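Local coordinates for glycerol trinitrate reductase (Agrobacterium tumefaciens, PDB 5EPD), which probably reduces nitrate esters such as glycerol trinitrate as a flavin-dependent oxidoreductase of the Old Yellow Enzyme family, here crystallised without its FMN, at residues V222-A234 and T265-I279. Numbering follows the deposited sequence.
Sequences VENRARLMLEVTA and TQYDYIVDKLDALGI
Leu230 pushes its two methyls into a hole formed by Tyr269, Ile270, Lys273 and Leu274, a knob-into-hole contact between neighbouring outer helices of the TIM barrel. Helices 227-234 and 265-276 run nearly parallel, crossing at -17° with axes 10.5 Å apart. Leu230 CD1 lies 3.5 Å from Lys273 CB, in the aliphatic part of that side chain. Near the N-terminal ends, Tyr269 has CG anti to its backbone N (chi1 179°), which carries the ring toward 222-234. There Ala226 CB meets the ring edge, Val222 CG1 packs 3.5 Å from Tyr269 CB, and Lys273 CG of the same helix as Tyr269 lies over one ring face, toward its rim. Ala226 CB also touches Ile270 CG1. Toward the C-terminal ends, Ala234 CB rests 3.6 Å from Leu277 CD2, and Thr233 CG2 touches both Leu274 CD2 and Ile279 CG2. The polar link is Gln266, which offers both amide atoms to 222-234. Arg225 NE (2.9 Å) and NH2 both donate to Gln266 OE1, which lies at the edge of the guanidinium. The guanidinium and amide planes stand 84° apart. On the amide's other branch, Gln266 NE2 donates to Val222 O (3.2 Å). Farther out, Met229, Thr233 and Leu274 all reach Ile247 of barrel strand 245-249, tying both helices to the strand beneath. Val222 O also accepts from Ala226 N, which reaches that carbonyl from the face opposite Gln266 NE2.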
# COMPACT_ATOMS: atom_id res chain seq x y z
N VAL A 222 23.18 -7.31 -0.26
CA VAL A 222 22.02 -7.09 -1.11
C VAL A 222 21.04 -8.24 -0.94
O VAL A 222 19.86 -8.03 -0.66
CB VAL A 222 22.44 -6.98 -2.59
CG1 VAL A 222 21.23 -7.09 -3.53
CG2 VAL A 222 23.23 -5.69 -2.81
N GLU A 223 21.55 -9.45 -1.07
CA GLU A 223 20.75 -10.66 -1.14
C GLU A 223 20.09 -10.98 0.19
O GLU A 223 18.95 -11.41 0.24
CB GLU A 223 21.62 -11.85 -1.61
CG GLU A 223 22.20 -11.73 -3.03
CD GLU A 223 23.52 -10.91 -3.16
OE1 GLU A 223 24.05 -10.37 -2.16
OE2 GLU A 223 24.04 -10.81 -4.31
N ASN A 224 20.83 -10.77 1.27
CA ASN A 224 20.31 -10.99 2.59
C ASN A 224 19.28 -9.97 3.00
O ASN A 224 18.24 -10.35 3.54
CB ASN A 224 21.44 -10.97 3.59
CG ASN A 224 22.19 -12.27 3.60
OD1 ASN A 224 21.99 -13.11 2.71
ND2 ASN A 224 23.04 -12.46 4.61
N ARG A 225 19.58 -8.69 2.79
CA ARG A 225 18.65 -7.58 3.10
C ARG A 225 17.31 -7.76 2.36
O ARG A 225 16.23 -7.44 2.89
CB ARG A 225 19.28 -6.22 2.74
CG ARG A 225 20.22 -5.69 3.82
CD ARG A 225 20.51 -4.20 3.63
NE ARG A 225 21.05 -4.01 2.30
CZ ARG A 225 22.33 -4.20 1.97
NH1 ARG A 225 23.23 -4.54 2.89
NH2 ARG A 225 22.72 -4.02 0.71
N ALA A 226 17.40 -8.30 1.16
CA ALA A 226 16.25 -8.52 0.29
C ALA A 226 15.45 -9.77 0.64
O ALA A 226 14.37 -9.97 0.07
CB ALA A 226 16.72 -8.59 -1.15
N ARG A 227 15.94 -10.60 1.57
CA ARG A 227 15.36 -11.95 1.79
C ARG A 227 13.97 -11.95 2.38
O ARG A 227 13.15 -12.76 1.98
CB ARG A 227 16.26 -12.82 2.69
CG ARG A 227 15.81 -14.28 2.79
CD ARG A 227 16.78 -15.13 3.61
NE ARG A 227 18.19 -14.76 3.38
CZ ARG A 227 18.93 -15.09 2.31
NH1 ARG A 227 18.42 -15.79 1.30
NH2 ARG A 227 20.22 -14.71 2.22
N LEU A 228 13.70 -11.10 3.35
CA LEU A 228 12.36 -11.14 3.94
C LEU A 228 11.33 -10.70 2.91
O LEU A 228 10.33 -11.39 2.71
CB LEU A 228 12.27 -10.28 5.20
CG LEU A 228 10.98 -10.39 6.00
CD1 LEU A 228 10.77 -11.81 6.51
CD2 LEU A 228 10.98 -9.39 7.13
N MET A 229 11.58 -9.58 2.22
CA MET A 229 10.62 -9.06 1.22
C MET A 229 10.26 -10.14 0.20
O MET A 229 9.08 -10.35 -0.10
CB MET A 229 11.18 -7.81 0.49
CG MET A 229 10.18 -7.12 -0.47
SD MET A 229 10.87 -5.66 -1.29
CE MET A 229 11.09 -4.54 0.11
N LEU A 230 11.28 -10.81 -0.33
CA LEU A 230 11.11 -11.83 -1.34
C LEU A 230 10.43 -13.08 -0.77
O LEU A 230 9.56 -13.66 -1.44
CB LEU A 230 12.47 -12.18 -1.97
CG LEU A 230 13.19 -11.07 -2.74
CD1 LEU A 230 14.55 -11.59 -3.18
CD2 LEU A 230 12.37 -10.58 -3.94
N GLU A 231 10.80 -13.48 0.44
CA GLU A 231 10.13 -14.60 1.10
C GLU A 231 8.67 -14.31 1.31
O GLU A 231 7.83 -15.20 1.14
CB GLU A 231 10.78 -14.93 2.45
CG GLU A 231 12.03 -15.79 2.27
CD GLU A 231 12.79 -16.02 3.55
OE1 GLU A 231 12.32 -15.54 4.60
OE2 GLU A 231 13.85 -16.68 3.49
N VAL A 232 8.36 -13.08 1.70
CA VAL A 232 6.97 -12.70 1.97
C VAL A 232 6.16 -12.73 0.66
O VAL A 232 5.11 -13.36 0.59
CB VAL A 232 6.87 -11.34 2.71
CG1 VAL A 232 5.45 -10.78 2.64
CG2 VAL A 232 7.29 -11.48 4.17
N THR A 233 6.65 -12.08 -0.38
CA THR A 233 5.98 -12.10 -1.68
C THR A 233 5.85 -13.52 -2.29
O THR A 233 4.84 -13.86 -2.92
CB THR A 233 6.70 -11.16 -2.68
OG1 THR A 233 6.99 -9.90 -2.05
CG2 THR A 233 5.87 -10.91 -3.93
N ALA A 234 6.86 -14.36 -2.10
CA ALA A 234 6.83 -15.74 -2.60
C ALA A 234 5.73 -16.58 -1.92
O ALA A 234 5.02 -17.36 -2.59
CB ALA A 234 8.20 -16.40 -2.42
N THR A 265 21.55 -1.01 -7.07
CA THR A 265 21.95 -2.41 -6.92
C THR A 265 20.89 -3.17 -6.14
O THR A 265 20.49 -4.28 -6.51
CB THR A 265 23.30 -2.52 -6.17
OG1 THR A 265 24.29 -1.74 -6.85
CG2 THR A 265 23.75 -3.97 -6.09
N GLN A 266 20.44 -2.56 -5.04
CA GLN A 266 19.47 -3.19 -4.15
C GLN A 266 18.19 -3.53 -4.89
O GLN A 266 17.65 -4.65 -4.72
CB GLN A 266 19.17 -2.28 -2.95
CG GLN A 266 18.33 -2.92 -1.84
CD GLN A 266 18.99 -4.11 -1.18
OE1 GLN A 266 19.96 -3.97 -0.39
NE2 GLN A 266 18.47 -5.31 -1.47
N TYR A 267 17.70 -2.58 -5.70
CA TYR A 267 16.33 -2.71 -6.29
C TYR A 267 16.32 -3.34 -7.68
O TYR A 267 15.29 -3.88 -8.09
CB TYR A 267 15.54 -1.39 -6.21
CG TYR A 267 14.97 -1.17 -4.82
CD1 TYR A 267 15.75 -0.59 -3.82
CD2 TYR A 267 13.68 -1.59 -4.49
CE1 TYR A 267 15.27 -0.43 -2.53
CE2 TYR A 267 13.18 -1.43 -3.21
CZ TYR A 267 13.98 -0.85 -2.23
OH TYR A 267 13.53 -0.68 -0.95
N ASP A 268 17.45 -3.29 -8.39
CA ASP A 268 17.65 -4.13 -9.58
C ASP A 268 17.59 -5.60 -9.18
O ASP A 268 16.95 -6.42 -9.87
CB ASP A 268 19.02 -3.87 -10.22
CG ASP A 268 19.10 -2.56 -10.94
OD1 ASP A 268 18.05 -1.92 -11.19
OD2 ASP A 268 20.23 -2.17 -11.27
N TYR A 269 18.28 -5.94 -8.08
CA TYR A 269 18.24 -7.30 -7.53
C TYR A 269 16.82 -7.75 -7.16
O TYR A 269 16.34 -8.79 -7.64
CB TYR A 269 19.14 -7.43 -6.29
CG TYR A 269 19.09 -8.83 -5.71
CD1 TYR A 269 19.79 -9.87 -6.33
CD2 TYR A 269 18.29 -9.14 -4.60
CE1 TYR A 269 19.73 -11.17 -5.84
CE2 TYR A 269 18.22 -10.45 -4.10
CZ TYR A 269 18.95 -11.46 -4.72
OH TYR A 269 18.93 -12.78 -4.26
N ILE A 270 16.17 -6.95 -6.30
CA ILE A 270 14.80 -7.21 -5.85
C ILE A 270 13.83 -7.37 -7.02
O ILE A 270 13.01 -8.29 -7.03
CB ILE A 270 14.30 -6.13 -4.85
CG1 ILE A 270 14.90 -6.38 -3.46
CG2 ILE A 270 12.77 -6.13 -4.73
CD1 ILE A 270 15.08 -5.13 -2.62
N VAL A 271 13.89 -6.48 -8.01
CA VAL A 271 12.95 -6.60 -9.15
C VAL A 271 13.27 -7.81 -10.04
O VAL A 271 12.35 -8.47 -10.50
CB VAL A 271 12.81 -5.28 -9.97
CG1 VAL A 271 12.03 -5.50 -11.27
CG2 VAL A 271 12.12 -4.22 -9.11
N ASP A 272 14.55 -8.13 -10.24
CA ASP A 272 14.91 -9.40 -10.90
C ASP A 272 14.23 -10.59 -10.22
O ASP A 272 13.61 -11.43 -10.86
CB ASP A 272 16.44 -9.64 -10.85
CG ASP A 272 17.22 -8.76 -11.81
OD1 ASP A 272 16.65 -8.34 -12.85
OD2 ASP A 272 18.41 -8.49 -11.50
N LYS A 273 14.40 -10.66 -8.91
CA LYS A 273 13.81 -11.73 -8.13
C LYS A 273 12.27 -11.71 -8.12
O LYS A 273 11.62 -12.77 -8.13
CB LYS A 273 14.38 -11.67 -6.72
CG LYS A 273 15.82 -12.12 -6.67
CD LYS A 273 15.88 -13.65 -6.68
CE LYS A 273 17.29 -14.18 -6.51
NZ LYS A 273 17.91 -14.59 -7.80
N LEU A 274 11.69 -10.51 -8.08
CA LEU A 274 10.23 -10.39 -8.13
C LEU A 274 9.74 -10.89 -9.46
O LEU A 274 8.78 -11.65 -9.50
CB LEU A 274 9.76 -8.95 -7.91
CG LEU A 274 9.88 -8.46 -6.48
CD1 LEU A 274 9.79 -6.93 -6.48
CD2 LEU A 274 8.82 -9.11 -5.60
N ASP A 275 10.40 -10.48 -10.55
CA ASP A 275 10.00 -10.95 -11.87
C ASP A 275 10.06 -12.47 -11.96
O ASP A 275 9.19 -13.11 -12.57
CB ASP A 275 10.88 -10.35 -12.95
CG ASP A 275 10.33 -10.58 -14.34
OD1 ASP A 275 9.12 -10.36 -14.56
OD2 ASP A 275 11.10 -11.01 -15.21
N ALA A 276 11.09 -13.05 -11.35
CA ALA A 276 11.26 -14.49 -11.33
C ALA A 276 10.10 -15.21 -10.66
O ALA A 276 9.75 -16.31 -11.08
CB ALA A 276 12.58 -14.87 -10.65
N LEU A 277 9.51 -14.60 -9.63
CA LEU A 277 8.34 -15.18 -8.94
C LEU A 277 7.05 -15.11 -9.78
O LEU A 277 6.05 -15.74 -9.43
CB LEU A 277 8.10 -14.49 -7.59
CG LEU A 277 9.09 -14.83 -6.48
CD1 LEU A 277 9.04 -13.83 -5.33
CD2 LEU A 277 8.79 -16.23 -5.99
N GLY A 278 7.07 -14.35 -10.88
CA GLY A 278 5.94 -14.32 -11.82
C GLY A 278 4.78 -13.44 -11.41
O GLY A 278 3.70 -13.52 -11.98
N ILE A 279 5.00 -12.57 -10.42
CA ILE A 279 3.89 -11.78 -9.86
C ILE A 279 3.31 -10.82 -10.89
O ILE A 279 3.99 -10.35 -11.81
CB ILE A 279 4.26 -11.01 -8.56
CG1 ILE A 279 5.50 -10.15 -8.76
CG2 ILE A 279 4.44 -11.97 -7.39
CD1 ILE A 279 5.66 -9.13 -7.67